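Local coordinates for protein glutamate receptor IIB (PDB 4WXJ) that binds the neurotransmitter glutamate in its extracellular ligand-binding domain and probably gates a cation channel in the postsynaptic muscle membrane, at residues Val13-Arg16 / Tyr21-Trp24; Asn66-Tyr71 / Ile94-Ile99; Asp76-Ile81 / Thr100-Ser105; Ala149-Phe154 / Met164-Met169. One frame throughout, in Å; residues are numbered along the deposited sequence.

From the N terminus, contact 1 comes first: it closes a four-residue loop that folds the segment before strand 23-24 back on the end of strand 10-15. Contacts 2 and 3 follow and cross, since their segments alternate along the chain: 66-71, 76-81, 94-99, 100-105. Together they tie the loops after strands 57-62 and 92-93 to the short helix 101-104, and contact 1 touches both. All three belong to the first lobe of the clamshell. Contact 4 comes last, in the second lobe, where it closes the turn between helices 149-155 and 160-171, nine residues lying between its segments. None nests inside another. The bound glutamate is shared by contacts 2, 3 and 4, bridging the two lobes.

Contact 1 (Val13-Arg16 / Tyr21-Trp24)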
loop_
_atom_site.group_PDB
_atom_site.type_symbol
_atom_site.label_atom_id
_atom_site.label_comp_id
_atom_site.label_asym_id
_atom_site.label_seq_id
_atom_site.Cartn_x
_atom_site.Cartn_y
_atom_site.Cartn_z
ATOM N N VAL A 13 2.046 17.075 4.517
ATOM C CA VAL A 13 1.765 15.806 3.851
ATOM C C VAL A 13 2.440 14.648 4.576
ATOM O O VAL A 13 3.657 14.486 4.511
ATOM C CB VAL A 13 2.236 15.824 2.380
ATOM C CG1 VAL A 13 1.940 14.487 1.701
ATOM C CG2 VAL A 13 1.569 16.963 1.624
ATOM N N ALA A 14 1.637 13.841 5.261
ATOM C CA ALA A 14 2.146 12.659 5.940
ATOM C C ALA A 14 2.292 11.512 4.947
ATOM O O ALA A 14 1.386 11.242 4.161
ATOM C CB ALA A 14 1.229 12.261 7.085
ATOM N N THR A 15 3.438 10.844 4.981
ATOM C CA THR A 15 3.683 9.707 4.106
ATOM C C THR A 15 4.582 8.700 4.808
ATOM O O THR A 15 4.868 8.835 6.000
ATOM C CB THR A 15 4.326 10.145 2.773
ATOM O OG1 THR A 15 4.481 9.009 1.911
ATOM C CG2 THR A 15 5.681 10.797 3.008
ATOM N N ARG A 16 5.012 7.685 4.067
ATOM C CA ARG A 16 5.933 6.685 4.588
ATOM C C ARG A 16 6.946 6.330 3.512
ATOM O O ARG A 16 6.664 6.451 2.320
ATOM C CB ARG A 16 5.182 5.433 5.053
ATOM C CG ARG A 16 4.513 4.652 3.928
ATOM C CD ARG A 16 3.763 3.437 4.460
ATOM N NE ARG A 16 4.638 2.518 5.186
ATOM C CZ ARG A 16 5.406 1.593 4.615
ATOM N NH1 ARG A 16 5.423 1.450 3.295
ATOM N NH2 ARG A 16 6.165 0.809 5.368
ATOM N N TYR A 21 6.638 4.812 -4.355
ATOM C CA TYR A 21 5.736 5.910 -4.024
ATOM C C TYR A 21 6.462 7.087 -3.386
ATOM O O TYR A 21 6.216 8.241 -3.738
ATOM C CB TYR A 21 4.629 5.411 -3.092
ATOM C CG TYR A 21 3.909 4.201 -3.636
ATOM C CD1 TYR A 21 2.880 4.338 -4.559
ATOM C CD2 TYR A 21 4.266 2.920 -3.239
ATOM C CE1 TYR A 21 2.224 3.234 -5.066
ATOM C CE2 TYR A 21 3.617 1.812 -3.740
ATOM C CZ TYR A 21 2.599 1.973 -4.658
ATOM O OH TYR A 21 1.944 0.871 -5.155
ATOM N N PHE A 22 7.358 6.791 -2.451
ATOM C CA PHE A 22 8.046 7.828 -1.695
ATOM C C PHE A 22 9.348 7.286 -1.122
ATOM O O PHE A 22 9.350 6.287 -0.406
ATOM C CB PHE A 22 7.143 8.348 -0.574
ATOM C CG PHE A 22 7.689 9.543 0.147
ATOM C CD1 PHE A 22 8.474 9.390 1.278
ATOM C CD2 PHE A 22 7.405 10.822 -0.296
ATOM C CE1 PHE A 22 8.972 10.490 1.945
ATOM C CE2 PHE A 22 7.899 11.926 0.367
ATOM C CZ PHE A 22 8.681 11.760 1.491
ATOM N N SER A 23 10.457 7.943 -1.447
ATOM C CA SER A 23 11.760 7.513 -0.954
ATOM C C SER A 23 12.772 8.652 -0.983
ATOM O O SER A 23 12.552 9.685 -1.617
ATOM C CB SER A 23 12.283 6.336 -1.776
ATOM O OG SER A 23 12.452 6.697 -3.133
ATOM N N TRP A 24 13.886 8.444 -0.292
ATOM C CA TRP A 24 14.940 9.445 -0.216
ATOM C C TRP A 24 15.760 9.463 -1.497
ATOM O O TRP A 24 16.285 8.434 -1.923
ATOM C CB TRP A 24 15.844 9.175 0.987
ATOM C CG TRP A 24 15.146 9.337 2.298
ATOM C CD1 TRP A 24 14.421 8.391 2.962
ATOM C CD2 TRP A 24 15.102 10.518 3.105
ATOM N NE1 TRP A 24 13.929 8.910 4.136
ATOM C CE2 TRP A 24 14.333 10.214 4.246
ATOM C CE3 TRP A 24 15.638 11.802 2.975
ATOM C CZ2 TRP A 24 14.088 11.149 5.250
ATOM C CZ3 TRP A 24 15.394 12.728 3.972
ATOM C CH2 TRP A 24 14.626 12.397 5.095
#
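Phe22 lays its ring on the methyl group of Thr15, and most of the surface buried here belongs to that pair. Thr15 CG2 sits 3.3 Å from the centroid of the Phe22 ring and only 6° off the ring normal, a textbook CH-pi contact over the middle of the face. The threonine torsion explains it: with OG1 anti to the backbone N (chi1 -177°), CG2 falls between the backbone N and the carbonyl carbon and points at the ring. OG1 still brushes the root of the phenylalanine, with Thr15 OG1 3.7 Å from Phe22 CB, but its polar need is met by a hydrogen bond to Ile94 O. Arg16 joins through its backbone: Arg16 O comes within 3.5 Å of Phe22 CB and lies oblique to the ring. Its CB points away from Phe22, and the guanidinium end runs off toward Tyr68, with NE bonded to Asn66 O and the group in a cation-pi contact with the Tyr68 ring. Tyr21 and Phe22 form the two-residue side of a classic beta bulge. Everything that touches here is buried. Strand 10-15 is the middle of a parallel sheet, between strands 57-62 and 92-93. Phe22 also meets Phe60 and Pro62 from the first of these neighbours and Phe39 from strand 39-40, so it packs the small antiparallel pair 23-24/39-40 against the parallel sheet of the first lobe.

Contact 2 (Asn66-Tyr71 / Ile94-Ile99); sequences NKYGSY and ICDLTI. With GLU (glutamic acid), chain C.
Tyr68 and Asp96 make the tight end of this contact, with Tyr68 OH giving a hydrogen bond of 2.6 Å to Asp96 OD2. The hydroxyl arrives on the syn side of that oxygen, 20° out of the carboxylate plane, while the ring and the carboxylate stand 70° apart. Asp96 OD2 takes a second bond from Asn203 ND2, so the carboxylate is held from two sources. Tyr68 also covers the bound glutamate: the ligand's CB lies 3.5 Å above the Tyr68 ring plane, displaced toward the rim. Asp96 is the centre of an inverse gamma turn, and Asp96 O accepts from the ligand N at 2.6 Å; Thr98 OG1 accepts from the same ligand N at 2.7 Å. Thr98 N then donates to the ligand O, nearly straight at 167°. These are the grips on the ligand's amino and alpha-carboxylate groups expected of the glutamate receptor pocket. The rest is looser. Cys95 SG stays 4.9 Å from the centroid of the Tyr68 ring, oblique to it, and Leu97 CD1 only grazes Tyr68 O at 4.1 Å. Lys67 and Tyr71, flanking this core, lie on the surface. Behind the 94-99 loop, Leu97 pairs by backbone with Gly227 of strand 214-230, Ile94 packs on helix 42-54, and Tyr68 and Leu97 both lean on Arg103 of helix 101-104.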
loop_
_atom_site.group_PDB
_atom_site.type_symbol
_atom_site.label_atom_id
_atom_site.label_comp_id
_atom_site.label_asym_id
_atom_site.label_seq_id
_atom_site.Cartn_x
_atom_site.Cartn_y
_atom_site.Cartn_z
ATOM N N ASN A 66 6.908 4.994 10.368
ATOM C CA ASN A 66 6.861 4.535 8.977
ATOM C C ASN A 66 5.782 3.484 8.714
ATOM O O ASN A 66 5.951 2.614 7.859
ATOM C CB ASN A 66 8.226 3.978 8.558
ATOM C CG ASN A 66 8.432 4.008 7.050
ATOM O OD1 ASN A 66 8.416 5.072 6.433
ATOM N ND2 ASN A 66 8.639 2.837 6.453
ATOM N N LYS A 67 4.672 3.573 9.443
ATOM C CA LYS A 67 3.563 2.636 9.272
ATOM C C LYS A 67 2.446 3.231 8.419
ATOM O O LYS A 67 2.288 4.451 8.342
ATOM C CB LYS A 67 3.008 2.215 10.634
ATOM C CG LYS A 67 3.972 1.386 11.464
ATOM C CD LYS A 67 3.303 0.871 12.727
ATOM C CE LYS A 67 4.240 -0.000 13.545
ATOM N NZ LYS A 67 3.541 -0.634 14.698
ATOM N N TYR A 68 1.675 2.359 7.774
ATOM C CA TYR A 68 0.508 2.788 7.012
ATOM C C TYR A 68 -0.545 3.362 7.952
ATOM O O TYR A 68 -0.940 4.522 7.830
ATOM C CB TYR A 68 -0.092 1.621 6.222
ATOM C CG TYR A 68 0.745 1.123 5.065
ATOM C CD1 TYR A 68 1.735 0.170 5.257
ATOM C CD2 TYR A 68 0.524 1.586 3.775
ATOM C CE1 TYR A 68 2.493 -0.299 4.198
ATOM C CE2 TYR A 68 1.277 1.124 2.708
ATOM C CZ TYR A 68 2.260 0.182 2.928
ATOM O OH TYR A 68 3.010 -0.281 1.873
ATOM N N GLY A 69 -0.995 2.528 8.886
ATOM C CA GLY A 69 -2.022 2.909 9.836
ATOM C C GLY A 69 -2.985 1.772 10.118
ATOM O O GLY A 69 -3.719 1.330 9.233
ATOM N N SER A 70 -2.974 1.296 11.359
ATOM C CA SER A 70 -3.870 0.231 11.790
ATOM C C SER A 70 -4.342 0.489 13.215
ATOM O O SER A 70 -3.700 1.223 13.966
ATOM C CB SER A 70 -3.178 -1.130 11.708
ATOM O OG SER A 70 -2.171 -1.245 12.697
ATOM N N TYR A 71 -5.465 -0.121 13.575
ATOM C CA TYR A 71 -6.038 0.029 14.905
ATOM C C TYR A 71 -5.558 -1.085 15.827
ATOM O O TYR A 71 -5.708 -2.266 15.517
ATOM C CB TYR A 71 -7.565 0.029 14.824
ATOM C CG TYR A 71 -8.262 0.057 16.163
ATOM C CD1 TYR A 71 -8.344 1.230 16.904
ATOM C CD2 TYR A 71 -8.850 -1.087 16.681
ATOM C CE1 TYR A 71 -8.987 1.258 18.127
ATOM C CE2 TYR A 71 -9.495 -1.069 17.900
ATOM C CZ TYR A 71 -9.561 0.105 18.619
ATOM O OH TYR A 71 -10.204 0.121 19.835
ATOM N N ILE A 94 -0.730 10.276 2.195
ATOM C CA ILE A 94 -0.626 9.626 0.891
ATOM C C ILE A 94 0.519 8.619 0.784
ATOM O O ILE A 94 1.597 8.809 1.348
ATOM C CB ILE A 94 -0.456 10.674 -0.236
ATOM C CG1 ILE A 94 -0.436 9.985 -1.607
ATOM C CG2 ILE A 94 0.812 11.498 -0.015
ATOM C CD1 ILE A 94 -0.514 10.941 -2.783
ATOM N N CYS A 95 0.235 7.550 0.043
ATOM C CA CYS A 95 1.191 6.526 -0.381
ATOM C C CYS A 95 0.339 5.467 -1.068
ATOM O O CYS A 95 -0.730 5.786 -1.589
ATOM C CB CYS A 95 1.985 5.930 0.784
ATOM S SG CYS A 95 0.976 5.103 2.033
ATOM N N ASP A 96 0.785 4.214 -1.069
ATOM C CA ASP A 96 -0.115 3.116 -1.415
ATOM C C ASP A 96 -1.063 2.894 -0.243
ATOM O O ASP A 96 -1.006 1.872 0.438
ATOM C CB ASP A 96 0.650 1.829 -1.743
ATOM C CG ASP A 96 1.700 1.485 -0.706
ATOM O OD1 ASP A 96 2.305 2.417 -0.130
ATOM O OD2 ASP A 96 1.917 0.276 -0.471
ATOM N N LEU A 97 -1.928 3.877 -0.015
ATOM C CA LEU A 97 -2.814 3.880 1.140
ATOM C C LEU A 97 -4.181 3.349 0.735
ATOM O O LEU A 97 -4.970 4.044 0.096
ATOM C CB LEU A 97 -2.925 5.293 1.722
ATOM C CG LEU A 97 -3.595 5.442 3.091
ATOM C CD1 LEU A 97 -2.816 4.708 4.177
ATOM C CD2 LEU A 97 -3.731 6.917 3.439
ATOM N N THR A 98 -4.445 2.102 1.102
ATOM C CA THR A 98 -5.664 1.422 0.697
ATOM C C THR A 98 -6.849 1.845 1.553
ATOM O O THR A 98 -6.740 1.956 2.775
ATOM C CB THR A 98 -5.500 -0.097 0.787
ATOM O OG1 THR A 98 -4.358 -0.496 0.021
ATOM C CG2 THR A 98 -6.744 -0.813 0.263
ATOM N N ILE A 99 -7.984 2.071 0.900
ATOM C CA ILE A 99 -9.207 2.439 1.600
ATOM C C ILE A 99 -9.817 1.215 2.278
ATOM O O ILE A 99 -10.164 0.236 1.616
ATOM C CB ILE A 99 -10.235 3.070 0.640
ATOM C CG1 ILE A 99 -9.639 4.323 -0.007
ATOM C CG2 ILE A 99 -11.529 3.416 1.384
ATOM C CD1 ILE A 99 -10.495 4.939 -1.097
HETATM N N GLU C . -1.764 -0.602 0.802
HETATM C CA GLU C . -1.887 -1.435 2.030
HETATM C C GLU C . -2.449 -0.606 3.179
HETATM O O GLU C . -2.874 0.532 2.975
HETATM C CB GLU C . -0.530 -2.023 2.408
HETATM C CG GLU C . -0.051 -3.139 1.491
HETATM C CD GLU C . -0.669 -4.495 1.808
HETATM O OE1 GLU C . -0.478 -5.431 1.004
HETATM O OE2 GLU C . -1.341 -4.633 2.856
HETATM O OXT GLU C . -2.499 -1.048 4.329
#

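Contact 3 (Asp76-Ile81 / Thr100-Ser105). With GLU (glutamic acid), chain C.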
loop_
_atom_site.group_PDB
_atom_site.type_symbol
_atom_site.label_atom_id
_atom_site.label_comp_id
_atom_site.label_asym_id
_atom_site.label_seq_id
_atom_site.Cartn_x
_atom_site.Cartn_y
_atom_site.Cartn_z
ATOM N N ASP A 76 -6.403 0.668 21.982
ATOM C CA ASP A 76 -7.422 1.577 21.453
ATOM C C ASP A 76 -6.775 2.809 20.814
ATOM O O ASP A 76 -7.173 3.943 21.077
ATOM C CB ASP A 76 -8.395 2.002 22.562
ATOM C CG ASP A 76 -9.596 2.770 22.030
ATOM O OD1 ASP A 76 -10.040 2.483 20.898
ATOM O OD2 ASP A 76 -10.091 3.668 22.743
ATOM N N GLU A 77 -5.772 2.575 19.971
ATOM C CA GLU A 77 -5.049 3.660 19.316
ATOM C C GLU A 77 -4.640 3.294 17.892
ATOM O O GLU A 77 -4.419 2.123 17.575
ATOM C CB GLU A 77 -3.806 4.036 20.126
ATOM C CG GLU A 77 -4.090 4.921 21.328
ATOM C CD GLU A 77 -2.836 5.250 22.114
ATOM O OE1 GLU A 77 -1.737 4.849 21.676
ATOM O OE2 GLU A 77 -2.948 5.909 23.169
ATOM N N TRP A 78 -4.546 4.314 17.042
ATOM C CA TRP A 78 -4.049 4.156 15.681
ATOM C C TRP A 78 -2.574 4.534 15.602
ATOM O O TRP A 78 -2.039 5.177 16.507
ATOM C CB TRP A 78 -4.857 5.018 14.710
ATOM C CG TRP A 78 -6.198 4.458 14.377
ATOM C CD1 TRP A 78 -7.346 4.592 15.100
ATOM C CD2 TRP A 78 -6.537 3.676 13.226
ATOM N NE1 TRP A 78 -8.379 3.939 14.471
ATOM C CE2 TRP A 78 -7.908 3.369 13.316
ATOM C CE3 TRP A 78 -5.812 3.205 12.125
ATOM C CZ2 TRP A 78 -8.570 2.612 12.353
ATOM C CZ3 TRP A 78 -6.471 2.453 11.170
ATOM C CH2 TRP A 78 -7.836 2.164 11.290
ATOM N N ASP A 79 -1.925 4.130 14.513
ATOM C CA ASP A 79 -0.537 4.497 14.253
ATOM C C ASP A 79 -0.370 4.967 12.810
ATOM O O ASP A 79 -1.352 5.136 12.086
ATOM C CB ASP A 79 0.395 3.313 14.544
ATOM C CG ASP A 79 0.001 2.047 13.794
ATOM O OD1 ASP A 79 -0.765 2.132 12.810
ATOM O OD2 ASP A 79 0.467 0.956 14.186
ATOM N N GLY A 80 0.875 5.188 12.404
ATOM C CA GLY A 80 1.190 5.506 11.023
ATOM C C GLY A 80 0.562 6.787 10.509
ATOM O O GLY A 80 0.299 7.720 11.272
ATOM N N ILE A 81 0.323 6.821 9.201
ATOM C CA ILE A 81 -0.223 7.998 8.538
ATOM C C ILE A 81 -1.605 8.352 9.074
ATOM O O ILE A 81 -1.925 9.528 9.247
ATOM C CB ILE A 81 -0.314 7.785 7.011
ATOM C CG1 ILE A 81 1.081 7.521 6.433
ATOM C CG2 ILE A 81 -0.952 8.999 6.337
ATOM C CD1 ILE A 81 1.089 7.120 4.971
ATOM N N THR A 100 -9.934 1.281 3.602
ATOM C CA THR A 100 -10.552 0.217 4.383
ATOM C C THR A 100 -11.667 0.788 5.246
ATOM O O THR A 100 -11.707 1.990 5.518
ATOM C CB THR A 100 -9.537 -0.504 5.293
ATOM O OG1 THR A 100 -9.117 0.376 6.341
ATOM C CG2 THR A 100 -8.324 -0.967 4.492
ATOM N N GLN A 101 -12.565 -0.088 5.676
ATOM C CA GLN A 101 -13.717 0.306 6.471
ATOM C C GLN A 101 -13.291 0.940 7.792
ATOM O O GLN A 101 -13.848 1.955 8.212
ATOM C CB GLN A 101 -14.616 -0.910 6.722
ATOM C CG GLN A 101 -15.781 -0.642 7.652
ATOM C CD GLN A 101 -15.506 -1.109 9.063
ATOM O OE1 GLN A 101 -15.494 -2.309 9.337
ATOM N NE2 GLN A 101 -15.276 -0.166 9.967
ATOM N N ALA A 102 -12.300 0.340 8.442
ATOM C CA ALA A 102 -11.812 0.842 9.721
ATOM C C ALA A 102 -11.184 2.227 9.572
ATOM O O ALA A 102 -11.399 3.109 10.402
ATOM C CB ALA A 102 -10.810 -0.131 10.318
ATOM N N ARG A 103 -10.407 2.415 8.511
ATOM C CA ARG A 103 -9.749 3.694 8.270
ATOM C C ARG A 103 -10.760 4.781 7.929
ATOM O O ARG A 103 -10.667 5.905 8.420
ATOM C CB ARG A 103 -8.724 3.562 7.146
ATOM C CG ARG A 103 -7.502 2.756 7.533
ATOM C CD ARG A 103 -6.626 2.472 6.333
ATOM N NE ARG A 103 -5.397 1.776 6.705
ATOM C CZ ARG A 103 -4.529 1.279 5.832
ATOM N NH1 ARG A 103 -4.756 1.389 4.531
ATOM N NH2 ARG A 103 -3.435 0.663 6.258
ATOM N N ARG A 104 -11.731 4.440 7.090
ATOM C CA ARG A 104 -12.742 5.398 6.665
ATOM C C ARG A 104 -13.612 5.849 7.839
ATOM O O ARG A 104 -14.274 6.885 7.768
ATOM C CB ARG A 104 -13.612 4.790 5.561
ATOM C CG ARG A 104 -14.647 5.735 4.966
ATOM C CD ARG A 104 -14.008 6.974 4.355
ATOM N NE ARG A 104 -15.007 7.850 3.752
ATOM C CZ ARG A 104 -15.724 8.746 4.421
ATOM N NH1 ARG A 104 -15.562 8.901 5.730
ATOM N NH2 ARG A 104 -16.611 9.492 3.779
ATOM N N SER A 105 -13.596 5.076 8.920
ATOM C CA SER A 105 -14.376 5.406 10.109
ATOM C C SER A 105 -13.759 6.553 10.905
ATOM O O SER A 105 -14.463 7.250 11.637
ATOM C CB SER A 105 -14.517 4.180 11.013
ATOM O OG SER A 105 -15.209 3.135 10.352
HETATM N N GLU C . -1.764 -0.602 0.802
HETATM C CA GLU C . -1.887 -1.435 2.030
HETATM C C GLU C . -2.449 -0.606 3.179
HETATM O O GLU C . -2.874 0.532 2.975
HETATM C CB GLU C . -0.530 -2.023 2.408
HETATM C CG GLU C . -0.051 -3.139 1.491
HETATM C CD GLU C . -0.669 -4.495 1.808
HETATM O OE1 GLU C . -0.478 -5.431 1.004
HETATM O OE2 GLU C . -1.341 -4.633 2.856
HETATM O OXT GLU C . -2.499 -1.048 4.329
#
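Trp78 rests against Ala102 and Arg103 on helix 101-104, the short N-capped helix that carries the ligand-binding arginine of the ionotropic glutamate receptor pocket. The apolar part is made by the far end of the indole. Trp78 CH2 lies 3.9 Å from Ala102 CB, and Trp78 CZ3 is 3.8 Å from Arg103 CG, so the six-membered ring packs beside the base of the arginine side chain. Trp78 CZ2 also comes within 3.5 Å of Ala102 O, obliquely and without a hydrogen bond. The indole meets the arginine at its aliphatic CG, and the indole and guanidinium planes are turned 51° apart; Tyr71 meets the tryptophan ring as well.

Hydrogen bonds within the 100-105 segment shape the helix. Thr100 sits at the N-cap, Thr100 OG1 accepting from Arg103 N at 3.2 Å, and Ser105 OG donates to Gln101 O at 2.8 Å, tilted from the carbonyl plane.

The charged part belongs to Arg103. From CG to NE its chain is extended, which carries the guanidinium from the helix into the pocket, where the alpha-carboxylate of the bound glutamate meets it at its edge, with the ligand C in the guanidinium plane. Two carbonyls, Thr98 O and Gly69 O, also accept from NH1 and NH2 respectively and should fix the rotation of the group. The carboxylate bonds differ in straightness: Arg103 NH2 reaches the ligand OXT at 2.7 Å and 145°, whereas Arg103 NH1 reaches the ligand O at 2.6 Å and 171°.

Contact 4 (Ala149-Phe154 / Met164-Met169). With GLU (glutamic acid), chain C.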
loop_
_atom_site.group_PDB
_atom_site.type_symbol
_atom_site.label_atom_id
_atom_site.label_comp_id
_atom_site.label_asym_id
_atom_site.label_seq_id
_atom_site.Cartn_x
_atom_site.Cartn_y
_atom_site.Cartn_z
ATOM N N ALA A 149 -3.747 -3.581 4.725
ATOM C CA ALA A 149 -5.066 -3.722 4.116
ATOM C C ALA A 149 -5.293 -5.123 3.549
ATOM O O ALA A 149 -6.432 -5.577 3.452
ATOM C CB ALA A 149 -5.253 -2.685 3.025
ATOM N N THR A 150 -4.221 -5.803 3.159
ATOM C CA THR A 150 -4.358 -7.154 2.625
ATOM C C THR A 150 -4.753 -8.116 3.745
ATOM O O THR A 150 -5.482 -9.080 3.513
ATOM C CB THR A 150 -3.066 -7.633 1.945
ATOM O OG1 THR A 150 -2.764 -6.770 0.841
ATOM C CG2 THR A 150 -3.221 -9.059 1.431
ATOM N N SER A 151 -4.273 -7.848 4.957
ATOM C CA SER A 151 -4.725 -8.591 6.133
ATOM C C SER A 151 -6.225 -8.415 6.326
ATOM O O SER A 151 -6.924 -9.357 6.704
ATOM C CB SER A 151 -3.988 -8.134 7.393
ATOM O OG SER A 151 -2.688 -8.689 7.453
ATOM N N VAL A 152 -6.710 -7.202 6.071
ATOM C CA VAL A 152 -8.130 -6.898 6.216
ATOM C C VAL A 152 -8.966 -7.729 5.253
ATOM O O VAL A 152 -10.070 -8.153 5.592
ATOM C CB VAL A 152 -8.418 -5.397 5.978
ATOM C CG1 VAL A 152 -9.921 -5.120 6.002
ATOM C CG2 VAL A 152 -7.705 -4.543 7.016
ATOM N N TYR A 153 -8.443 -7.954 4.050
ATOM C CA TYR A 153 -9.173 -8.705 3.034
ATOM C C TYR A 153 -9.514 -10.105 3.532
ATOM O O TYR A 153 -10.601 -10.615 3.277
ATOM C CB TYR A 153 -8.360 -8.797 1.737
ATOM C CG TYR A 153 -8.976 -9.723 0.707
ATOM C CD1 TYR A 153 -8.625 -11.066 0.652
ATOM C CD2 TYR A 153 -9.913 -9.254 -0.205
ATOM C CE1 TYR A 153 -9.190 -11.917 -0.282
ATOM C CE2 TYR A 153 -10.482 -10.098 -1.144
ATOM C CZ TYR A 153 -10.117 -11.428 -1.177
ATOM O OH TYR A 153 -10.681 -12.268 -2.109
ATOM N N PHE A 154 -8.578 -10.721 4.247
ATOM C CA PHE A 154 -8.769 -12.079 4.745
ATOM C C PHE A 154 -9.460 -12.106 6.106
ATOM O O PHE A 154 -10.348 -12.925 6.336
ATOM C CB PHE A 154 -7.422 -12.799 4.827
ATOM C CG PHE A 154 -6.799 -13.064 3.486
ATOM C CD1 PHE A 154 -7.231 -14.121 2.704
ATOM C CD2 PHE A 154 -5.782 -12.253 3.006
ATOM C CE1 PHE A 154 -6.663 -14.365 1.468
ATOM C CE2 PHE A 154 -5.210 -12.493 1.771
ATOM C CZ PHE A 154 -5.651 -13.551 1.001
ATOM N N MET A 164 -10.017 -19.825 5.754
ATOM C CA MET A 164 -8.981 -20.842 5.901
ATOM C C MET A 164 -7.593 -20.232 5.742
ATOM O O MET A 164 -6.670 -20.575 6.481
ATOM C CB MET A 164 -9.176 -21.971 4.885
ATOM C CG MET A 164 -10.340 -22.898 5.204
ATOM S SD MET A 164 -10.151 -24.545 4.490
ATOM C CE MET A 164 -10.428 -24.219 2.753
ATOM N N ALA A 165 -7.446 -19.332 4.772
ATOM C CA ALA A 165 -6.193 -18.609 4.583
ATOM C C ALA A 165 -5.815 -17.861 5.854
ATOM O O ALA A 165 -4.675 -17.930 6.313
ATOM C CB ALA A 165 -6.304 -17.637 3.422
ATOM N N TRP A 166 -6.787 -17.146 6.412
ATOM C CA TRP A 166 -6.557 -16.310 7.583
ATOM C C TRP A 166 -6.150 -17.148 8.786
ATOM O O TRP A 166 -5.212 -16.802 9.503
ATOM C CB TRP A 166 -7.814 -15.494 7.904
ATOM C CG TRP A 166 -7.673 -14.589 9.092
ATOM C CD1 TRP A 166 -8.427 -14.608 10.229
ATOM C CD2 TRP A 166 -6.721 -13.530 9.259
ATOM N NE1 TRP A 166 -8.005 -13.627 11.093
ATOM C CE2 TRP A 166 -6.959 -12.952 10.522
ATOM C CE3 TRP A 166 -5.693 -13.015 8.465
ATOM C CZ2 TRP A 166 -6.206 -11.884 11.009
ATOM C CZ3 TRP A 166 -4.946 -11.956 8.950
ATOM C CH2 TRP A 166 -5.207 -11.402 10.210
ATOM N N ASN A 167 -6.852 -18.255 9.003
ATOM C CA ASN A 167 -6.552 -19.127 10.133
ATOM C C ASN A 167 -5.194 -19.812 9.984
ATOM O O ASN A 167 -4.500 -20.039 10.975
ATOM C CB ASN A 167 -7.656 -20.172 10.303
ATOM C CG ASN A 167 -8.924 -19.584 10.895
ATOM O OD1 ASN A 167 -8.878 -18.830 11.869
ATOM N ND2 ASN A 167 -10.065 -19.919 10.305
ATOM N N LYS A 168 -4.810 -20.135 8.754
ATOM C CA LYS A 168 -3.492 -20.713 8.510
ATOM C C LYS A 168 -2.388 -19.693 8.773
ATOM O O LYS A 168 -1.379 -20.014 9.398
ATOM C CB LYS A 168 -3.382 -21.243 7.080
ATOM C CG LYS A 168 -4.066 -22.581 6.867
ATOM C CD LYS A 168 -3.246 -23.490 5.968
ATOM C CE LYS A 168 -3.855 -24.878 5.889
ATOM N NZ LYS A 168 -3.077 -25.773 4.991
ATOM N N MET A 169 -2.580 -18.466 8.293
ATOM C CA MET A 169 -1.604 -17.400 8.508
ATOM C C MET A 169 -1.363 -17.169 9.997
ATOM O O MET A 169 -0.228 -16.954 10.425
ATOM C CB MET A 169 -2.072 -16.099 7.849
ATOM C CG MET A 169 -1.797 -16.022 6.354
ATOM S SD MET A 169 -2.690 -14.693 5.521
ATOM C CE MET A 169 -2.343 -13.303 6.594
HETATM N N GLU C . -1.764 -0.602 0.802
HETATM C CA GLU C . -1.887 -1.435 2.030
HETATM C C GLU C . -2.449 -0.606 3.179
HETATM O O GLU C . -2.874 0.532 2.975
HETATM C CB GLU C . -0.530 -2.023 2.408
HETATM C CG GLU C . -0.051 -3.139 1.491
HETATM C CD GLU C . -0.669 -4.495 1.808
HETATM O OE1 GLU C . -0.478 -5.431 1.004
HETATM O OE2 GLU C . -1.341 -4.633 2.856
HETATM O OXT GLU C . -2.499 -1.048 4.329
#
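Ser151 OG is gripped by Thr144 OG1 and Ile145 O, which hold this turn of the helix while its other atoms meet Trp166: Ser151 O lies 4.0 Å from Trp166 CZ3. Trp166 CG is anti to the backbone N (chi1 -180°), which sends the indole back along helix 149-154 toward Ser151. There Trp166 CE3 packs 4.0 Å from Phe154 CB. The Phe154 ring is turned to the other helix too, with Phe154 CD1 3.7 Å from Ala165 CB, while Met169 SD sits above its face at a distance, 5.0 Å from the centroid, a loose Met-aromatic contact. Helices 149-154 and 164-169 pack in the second lobe of the clamshell, their segment axes 9.9 Å apart at closest approach and 121° between directions. Phe154 and Met169 also lie on Leu198 of strand 195-200. At its other end the first helix presents its N terminus to the bound glutamate. Ala149 N donates to the ligand OXT, and Thr150 N to the ligand OE2 at 3.1 Å. Thr150 OG1 makes the shortest of these bonds, 2.7 Å to the ligand OE1, and the N-terminal end of the helix would probably favour the negative charge of the ligand's side-chain carboxylate.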